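Local coordinates for protein DNA-entry nuclease inhibitor (Bacillus subtilis subsp. subtilis, PDB 4MQD) that inhibits the DNA-entry nuclease and plays a role in the competence of cells to be transformed, at residues A[90-95]-A[100-105]; A[18-23]-A[126-131]; A[30-35]-A[44-49]. All blocks are in the same frame, centred on the assembly; numbering follows the deposited sequence. Where two conformers were deposited one is given.

The three contacts share the antiparallel sheet made by strands 43-46, 49-53, 19-24, 90-93 and 100-102. Contact 1 lies at one margin of this sheet, contact 3 at the other, and their centres are about 16 Å apart. Contact 2 joins the sheet to the facing mixed sheet, with its centre about 10 Å from that of contact 1 and about 13 Å from that of contact 3. Contacts 1 and 2 meet on adjacent strands, where S94 OG lies 2.7 Å from Q19 O, a probable hydrogen bond. Contacts 2 and 3 meet where A49 CB packs on F23 CB at 3.8 Å. Between contacts 1 and 3, I95 touches V31.

Contact 1 of 3, residues A[90-95]-A[100-105]; sequences IHIESI and LSFDLP
H91 CG and S101 OG both lie beside their backbone N, anti to the carbonyl carbon (chi1 -64° and -62°). This brings H91 ND1 to S101 OG at 2.9 Å, in a weak, bent hydrogen bond. The same ND1 donates to L100 O at 3.2 Å. Both oxygens lie at the edge of the imidazole, in its plane. I92 N reaches L100 O at 3.1 Å from the opposite face of the carbonyl plane, so that oxygen is gripped twice. L100 N returns a bond to I92 O at 2.9 Å. A lysine in place of H91 has no ring edge, and would probably leave S101 OG without its weak bond and L100 O held mainly by I92 N. The segments form an antiparallel beta hairpin, with H91 and S101 the non-hydrogen-bonded pair. At the hydrogen-bonded pair, I90 N donates to F102 O at 3.0 Å and F102 N donates back to I90 O. I90, I92, L100 and F102 share the other face, turned into the core. There I92 CD1 comes obliquely to F102 CE1 at 3.4 Å. I90 CD1 touches L104 CD2 at 4.1 Å. F64 of strand 59-66 also packs on I90, I92 and F102.

Contact 2 of 3, residues A[18-23]-A[126-131]; sequences HQFTVF and DTYIID
F20 is the main residue of segment 18-23 in this contact, and it touches both Y128 and I130. Its CB points toward segment 126-131. Its CG stands between the backbone N and the carbonyl carbon (chi1 60°). With CB already directed at strand 127-134, this sets the ring between the two strands. One corner of the ring, CE2, lies over one face of the Y128 ring and sits nearer its rim than its middle. The closest approach there is F20 CE2 to Y128 CG, 3.6 Å. The ring centroids are 5.1 Å apart and the planes meet at 62°. This is an edge-to-face pair, with F20 giving the edge and Y128 the face. F20 CZ reaches past the ring to Y128 CB at 3.8 Å. On the other side of the phenyl ring, F20 CE1 meets the I130 methyl CD1, also at 3.8 Å. I130 and F20 come from opposite directions. F20 thus packs on two side chains of one strand, two residues apart.

Two residues further on, V22 CB also points toward segment 126-131, but F20 makes the contact.

No hydrogen bond crosses the contact. The Y128 hydroxyl is engaged at the far end of its ring, where OH bonds to Q55 N. That bond probably helps keep in place the ring whose face receives F20.

The CA atoms of F20 and Y128 are 9.9 Å apart, a spacing that fits two sheets packed face to face, as in a beta sandwich. Strand 19-24 lies between strands 49-53 and 90-93 in the antiparallel sheet. Strand 127-134 lies between strands 59-66 and 107-116 in the mixed sheet. I92 of strand 90-93 touches both F20 and I130.

Contact 3 of 3, residues A[30-35]-A[44-49]; sequences PVMDWT and AAADGA
The W34 indole has A44 CB over one face, and M32 CB lies over that same face. Both carbons are offset toward the rim of the ring system. A44 CB is 4.2 Å from the centroid of the six-membered ring and 13° off its normal, a CH-pi contact. The outer corner of the ring, W34 CH2, also approaches A44 N, at 3.7 Å. At the other end of the indole, NE1 makes a weak hydrogen bond to Q19 OE1 of strand 19-24.

M32 is a selenomethionine. Its CB packs on A44 CB at 3.5 Å, a tight carbon pair. Its chain bends at the second torsion (chi2 -68°) and then runs straight (chi3 180°). That course lays it alongside strand 43-46, past A44 O and on to A46. The terminal methyl CE reaches A46 CB at 3.6 Å. The same methyl lies 4.0 Å from A49 O and 4.4 Å from A49 CB.

A46 and A49 close a beta hairpin, with hydrogen bonds in both directions between their backbones. D47 and G48 form its two-residue loop. The chain of 30-35 runs along this hairpin as a loop. It leads to T35, the N-cap of helix 36-41.

No hydrogen bond joins the two segments. Small methyl groups meet one long unbranched side chain and one flat ring. With A44, A46 and A49 on the hairpin side, the contact is apolar and probably rests on van der Waals fit and the CH-pi contact.

Contact 1 of 3, residues A[90-95]-A[100-105]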
# COMPACT_ATOMS: atom_id res chain seq x y z
N ILE A 90 -25.29 0.25 4.00
CA ILE A 90 -24.85 1.65 4.04
C ILE A 90 -24.91 2.27 2.64
O ILE A 90 -25.05 1.56 1.65
CB ILE A 90 -23.41 1.79 4.57
CG1 ILE A 90 -22.43 0.99 3.71
CG2 ILE A 90 -23.34 1.34 6.02
CD1 ILE A 90 -20.98 1.36 3.92
N HIS A 91 -24.78 3.59 2.58
CA HIS A 91 -24.65 4.31 1.32
C HIS A 91 -23.38 5.14 1.30
O HIS A 91 -22.86 5.52 2.34
CB HIS A 91 -25.84 5.24 1.09
CG HIS A 91 -27.16 4.54 0.96
ND1 HIS A 91 -27.41 3.60 -0.02
CD2 HIS A 91 -28.30 4.65 1.67
CE1 HIS A 91 -28.64 3.16 0.10
NE2 HIS A 91 -29.21 3.78 1.12
N ILE A 92 -22.88 5.40 0.09
CA ILE A 92 -21.81 6.37 -0.12
C ILE A 92 -22.26 7.30 -1.23
O ILE A 92 -22.79 6.86 -2.25
CB ILE A 92 -20.48 5.70 -0.48
CG1 ILE A 92 -20.06 4.73 0.63
CG2 ILE A 92 -19.41 6.75 -0.73
CD1 ILE A 92 -18.72 4.04 0.41
N GLU A 93 -22.06 8.60 -1.03
CA GLU A 93 -22.57 9.60 -1.95
C GLU A 93 -21.88 10.95 -1.76
O GLU A 93 -21.51 11.32 -0.64
CB GLU A 93 -24.08 9.77 -1.75
CG GLU A 93 -24.79 10.53 -2.86
CD GLU A 93 -26.29 10.65 -2.66
OE1 GLU A 93 -26.86 9.87 -1.87
OE2 GLU A 93 -26.90 11.52 -3.31
N SER A 94 -21.69 11.67 -2.86
CA SER A 94 -21.26 13.06 -2.83
C SER A 94 -22.47 13.92 -3.18
O SER A 94 -23.55 13.40 -3.43
CB SER A 94 -20.11 13.30 -3.81
OG SER A 94 -19.55 14.59 -3.63
N ILE A 95 -22.28 15.24 -3.22
CA ILE A 95 -23.39 16.15 -3.45
C ILE A 95 -23.87 16.07 -4.90
O ILE A 95 -23.12 16.38 -5.83
CB ILE A 95 -23.02 17.58 -3.02
CG1 ILE A 95 -22.81 17.62 -1.50
CG2 ILE A 95 -24.12 18.57 -3.42
CD1 ILE A 95 -21.88 18.71 -1.02
N LEU A 100 -24.36 5.32 -4.07
CA LEU A 100 -23.78 3.98 -3.99
C LEU A 100 -24.37 3.25 -2.79
O LEU A 100 -24.76 3.88 -1.81
CB LEU A 100 -22.26 4.04 -3.87
CG LEU A 100 -21.54 4.90 -4.92
CD1 LEU A 100 -20.04 4.84 -4.69
CD2 LEU A 100 -21.87 4.45 -6.33
N SER A 101 -24.45 1.92 -2.89
CA SER A 101 -24.95 1.09 -1.80
C SER A 101 -24.04 -0.11 -1.58
O SER A 101 -23.53 -0.69 -2.53
CB SER A 101 -26.37 0.61 -2.11
OG SER A 101 -27.25 1.71 -2.24
N PHE A 102 -23.84 -0.46 -0.31
CA PHE A 102 -22.98 -1.57 0.07
C PHE A 102 -23.63 -2.37 1.19
O PHE A 102 -24.00 -1.81 2.22
CB PHE A 102 -21.61 -1.06 0.51
CG PHE A 102 -20.91 -0.22 -0.53
CD1 PHE A 102 -21.10 1.15 -0.58
CD2 PHE A 102 -20.08 -0.81 -1.47
CE1 PHE A 102 -20.47 1.92 -1.54
CE2 PHE A 102 -19.44 -0.05 -2.44
CZ PHE A 102 -19.63 1.32 -2.47
N ASP A 103 -23.78 -3.67 0.97
CA ASP A 103 -24.41 -4.56 1.94
C ASP A 103 -23.45 -4.87 3.09
O ASP A 103 -22.75 -5.88 3.09
CB ASP A 103 -24.86 -5.86 1.25
CG ASP A 103 -25.67 -6.77 2.16
OD1 ASP A 103 -26.47 -6.25 2.96
OD2 ASP A 103 -25.50 -8.00 2.07
N LEU A 104 -23.41 -3.96 4.06
CA LEU A 104 -22.56 -4.11 5.24
C LEU A 104 -23.45 -4.48 6.43
O LEU A 104 -24.44 -3.80 6.70
CB LEU A 104 -21.82 -2.80 5.52
CG LEU A 104 -20.67 -2.83 6.52
CD1 LEU A 104 -19.53 -3.72 6.02
CD2 LEU A 104 -20.16 -1.42 6.77
N PRO A 105 -23.11 -5.56 7.16
CA PRO A 105 -23.93 -5.97 8.31
C PRO A 105 -23.95 -4.96 9.46
O PRO A 105 -23.11 -4.06 9.51
CB PRO A 105 -23.27 -7.28 8.78
CG PRO A 105 -22.43 -7.74 7.64
CD PRO A 105 -22.01 -6.51 6.90

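Contact 2 of 3, residues A[18-23]-A[126-131]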
# COMPACT_ATOMS: atom_id res chain seq x y z
N HIS A 18 -15.41 18.82 -2.68
CA HIS A 18 -14.29 18.15 -2.03
C HIS A 18 -14.68 17.19 -0.91
O HIS A 18 -14.03 17.15 0.14
CB HIS A 18 -13.30 19.19 -1.50
CG HIS A 18 -12.80 20.13 -2.56
ND1 HIS A 18 -13.45 21.30 -2.88
CD2 HIS A 18 -11.72 20.06 -3.37
CE1 HIS A 18 -12.79 21.92 -3.84
NE2 HIS A 18 -11.74 21.19 -4.16
N GLN A 19 -15.75 16.42 -1.12
CA GLN A 19 -16.21 15.48 -0.10
C GLN A 19 -17.09 14.37 -0.66
O GLN A 19 -17.69 14.50 -1.73
CB GLN A 19 -16.97 16.22 1.01
CG GLN A 19 -18.40 16.61 0.66
CD GLN A 19 -19.00 17.60 1.63
OE1 GLN A 19 -19.69 17.22 2.58
NE2 GLN A 19 -18.72 18.89 1.41
N PHE A 20 -17.14 13.27 0.08
CA PHE A 20 -18.15 12.23 -0.09
C PHE A 20 -18.48 11.69 1.30
O PHE A 20 -17.66 11.80 2.22
CB PHE A 20 -17.68 11.12 -1.03
CG PHE A 20 -16.44 10.41 -0.57
CD1 PHE A 20 -16.53 9.30 0.26
CD2 PHE A 20 -15.19 10.84 -0.97
CE1 PHE A 20 -15.39 8.64 0.68
CE2 PHE A 20 -14.04 10.19 -0.55
CZ PHE A 20 -14.14 9.08 0.28
N THR A 21 -19.66 11.10 1.45
CA THR A 21 -20.18 10.77 2.77
C THR A 21 -20.66 9.33 2.85
O THR A 21 -21.40 8.86 1.99
CB THR A 21 -21.32 11.72 3.15
OG1 THR A 21 -20.84 13.07 3.12
CG2 THR A 21 -21.86 11.41 4.55
N VAL A 22 -20.23 8.64 3.91
CA VAL A 22 -20.68 7.29 4.22
C VAL A 22 -21.77 7.41 5.29
O VAL A 22 -21.53 8.01 6.34
CB VAL A 22 -19.53 6.43 4.76
CG1 VAL A 22 -20.00 5.00 5.04
CG2 VAL A 22 -18.35 6.44 3.79
N PHE A 23 -22.94 6.85 5.02
CA PHE A 23 -24.08 6.99 5.94
C PHE A 23 -25.00 5.78 5.97
O PHE A 23 -24.90 4.87 5.14
CB PHE A 23 -24.87 8.27 5.63
CG PHE A 23 -25.37 8.36 4.21
CD1 PHE A 23 -24.52 8.72 3.17
CD2 PHE A 23 -26.71 8.11 3.92
CE1 PHE A 23 -24.99 8.81 1.87
CE2 PHE A 23 -27.18 8.20 2.62
CZ PHE A 23 -26.32 8.55 1.60
N ASP A 126 -8.52 9.64 -9.41
CA ASP A 126 -8.49 9.72 -7.95
C ASP A 126 -9.29 8.57 -7.37
O ASP A 126 -10.45 8.36 -7.73
CB ASP A 126 -9.05 11.06 -7.47
CG ASP A 126 -8.11 12.22 -7.75
OD1 ASP A 126 -6.98 11.99 -8.23
OD2 ASP A 126 -8.50 13.37 -7.48
N THR A 127 -8.64 7.80 -6.50
CA THR A 127 -9.22 6.57 -5.97
C THR A 127 -9.26 6.64 -4.46
O THR A 127 -8.28 7.01 -3.81
CB THR A 127 -8.41 5.35 -6.43
OG1 THR A 127 -8.34 5.33 -7.86
CG2 THR A 127 -9.05 4.05 -5.94
N TYR A 128 -10.41 6.28 -3.89
CA TYR A 128 -10.60 6.27 -2.45
C TYR A 128 -10.93 4.86 -1.98
O TYR A 128 -11.99 4.32 -2.29
CB TYR A 128 -11.67 7.28 -2.05
CG TYR A 128 -11.26 8.69 -2.37
CD1 TYR A 128 -10.53 9.45 -1.45
CD2 TYR A 128 -11.55 9.27 -3.60
CE1 TYR A 128 -10.12 10.74 -1.75
CE2 TYR A 128 -11.15 10.56 -3.91
CZ TYR A 128 -10.44 11.29 -2.98
OH TYR A 128 -10.03 12.57 -3.27
N ILE A 129 -9.99 4.26 -1.25
CA ILE A 129 -10.14 2.90 -0.75
C ILE A 129 -10.72 2.97 0.66
O ILE A 129 -10.16 3.64 1.53
CB ILE A 129 -8.79 2.14 -0.72
CG1 ILE A 129 -8.18 2.10 -2.13
CG2 ILE A 129 -8.99 0.72 -0.19
CD1 ILE A 129 -6.78 1.51 -2.18
N ILE A 130 -11.83 2.27 0.86
CA ILE A 130 -12.54 2.30 2.14
C ILE A 130 -12.65 0.88 2.70
O ILE A 130 -13.38 0.05 2.16
CB ILE A 130 -13.95 2.92 1.97
CG1 ILE A 130 -13.84 4.32 1.36
CG2 ILE A 130 -14.67 2.98 3.31
CD1 ILE A 130 -15.15 4.90 0.90
N ASP A 131 -11.93 0.62 3.79
CA ASP A 131 -11.92 -0.70 4.42
C ASP A 131 -12.65 -0.65 5.76
O ASP A 131 -12.23 0.05 6.69
CB ASP A 131 -10.48 -1.19 4.62
CG ASP A 131 -10.39 -2.62 5.17
OD1 ASP A 131 -11.33 -3.42 4.95
OD2 ASP A 131 -9.37 -2.94 5.80

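Contact 3 of 3, residues A[30-35]-A[44-49]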
# COMPACT_ATOMS: atom_id res chain seq x y z
N PRO A 30 -26.34 15.56 6.58
CA PRO A 30 -26.08 16.94 6.22
C PRO A 30 -24.68 17.12 5.63
O PRO A 30 -23.88 16.17 5.62
CB PRO A 30 -26.18 17.67 7.55
CG PRO A 30 -25.70 16.67 8.54
CD PRO A 30 -26.15 15.33 8.03
N VAL A 31 -24.39 18.33 5.15
CA VAL A 31 -23.05 18.68 4.68
C VAL A 31 -22.26 19.17 5.89
O VAL A 31 -22.76 19.96 6.69
CB VAL A 31 -23.10 19.75 3.58
CG1 VAL A 31 -21.70 20.05 3.05
CG2 VAL A 31 -24.00 19.30 2.44
N MSE A 32 -21.02 18.71 6.02
CA MSE A 32 -20.22 18.93 7.23
C MSE A 32 -19.48 20.23 7.17
O MSE A 32 -19.19 20.74 6.09
CB MSE A 32 -19.21 17.80 7.40
CG MSE A 32 -19.85 16.42 7.43
SE MSE A 32 -20.93 16.16 9.06
CE MSE A 32 -21.53 14.32 8.66
N ASP A 33 -19.15 20.77 8.35
CA ASP A 33 -18.38 22.01 8.44
C ASP A 33 -16.89 21.73 8.26
O ASP A 33 -16.20 21.35 9.21
CB ASP A 33 -18.63 22.70 9.79
CG ASP A 33 -17.93 24.06 9.90
OD1 ASP A 33 -17.50 24.62 8.87
OD2 ASP A 33 -17.84 24.59 11.03
N TRP A 34 -16.41 21.95 7.04
CA TRP A 34 -15.02 21.66 6.69
C TRP A 34 -14.08 22.82 7.03
O TRP A 34 -13.60 23.53 6.15
CB TRP A 34 -14.91 21.27 5.22
CG TRP A 34 -15.52 19.94 4.95
CD1 TRP A 34 -16.73 19.68 4.38
CD2 TRP A 34 -14.95 18.67 5.27
NE1 TRP A 34 -16.94 18.33 4.31
CE2 TRP A 34 -15.87 17.68 4.85
CE3 TRP A 34 -13.74 18.26 5.86
CZ2 TRP A 34 -15.62 16.32 5.00
CZ3 TRP A 34 -13.50 16.90 6.01
CH2 TRP A 34 -14.44 15.95 5.58
N THR A 35 -13.84 22.99 8.33
CA THR A 35 -12.88 23.97 8.83
C THR A 35 -11.47 23.48 8.55
O THR A 35 -11.28 22.33 8.13
CB THR A 35 -13.04 24.17 10.35
OG1 THR A 35 -12.94 22.91 11.01
CG2 THR A 35 -14.38 24.83 10.68
N ALA A 44 -15.15 14.42 8.83
CA ALA A 44 -16.08 15.08 9.74
C ALA A 44 -17.27 14.16 9.96
O ALA A 44 -17.91 13.73 9.01
CB ALA A 44 -16.53 16.41 9.15
N ALA A 45 -17.55 13.85 11.23
CA ALA A 45 -18.59 12.89 11.58
C ALA A 45 -19.78 13.56 12.25
O ALA A 45 -19.65 14.62 12.86
CB ALA A 45 -18.01 11.81 12.49
N ALA A 46 -20.95 12.92 12.12
CA ALA A 46 -22.17 13.38 12.78
C ALA A 46 -23.23 12.28 12.75
O ALA A 46 -23.45 11.67 11.70
CB ALA A 46 -22.70 14.64 12.10
N ASP A 47 -23.88 12.05 13.89
CA ASP A 47 -24.91 11.02 14.04
C ASP A 47 -24.35 9.65 13.67
O ASP A 47 -23.47 9.12 14.36
CB ASP A 47 -26.14 11.33 13.18
CG ASP A 47 -27.26 10.33 13.39
OD1 ASP A 47 -27.11 9.42 14.23
OD2 ASP A 47 -28.31 10.46 12.71
N GLY A 48 -24.85 9.08 12.59
CA GLY A 48 -24.34 7.83 12.07
C GLY A 48 -23.76 7.99 10.68
O GLY A 48 -23.95 7.14 9.82
N ALA A 49 -23.05 9.10 10.46
CA ALA A 49 -22.49 9.41 9.14
C ALA A 49 -21.08 9.98 9.26
O ALA A 49 -20.79 10.73 10.20
CB ALA A 49 -23.39 10.37 8.40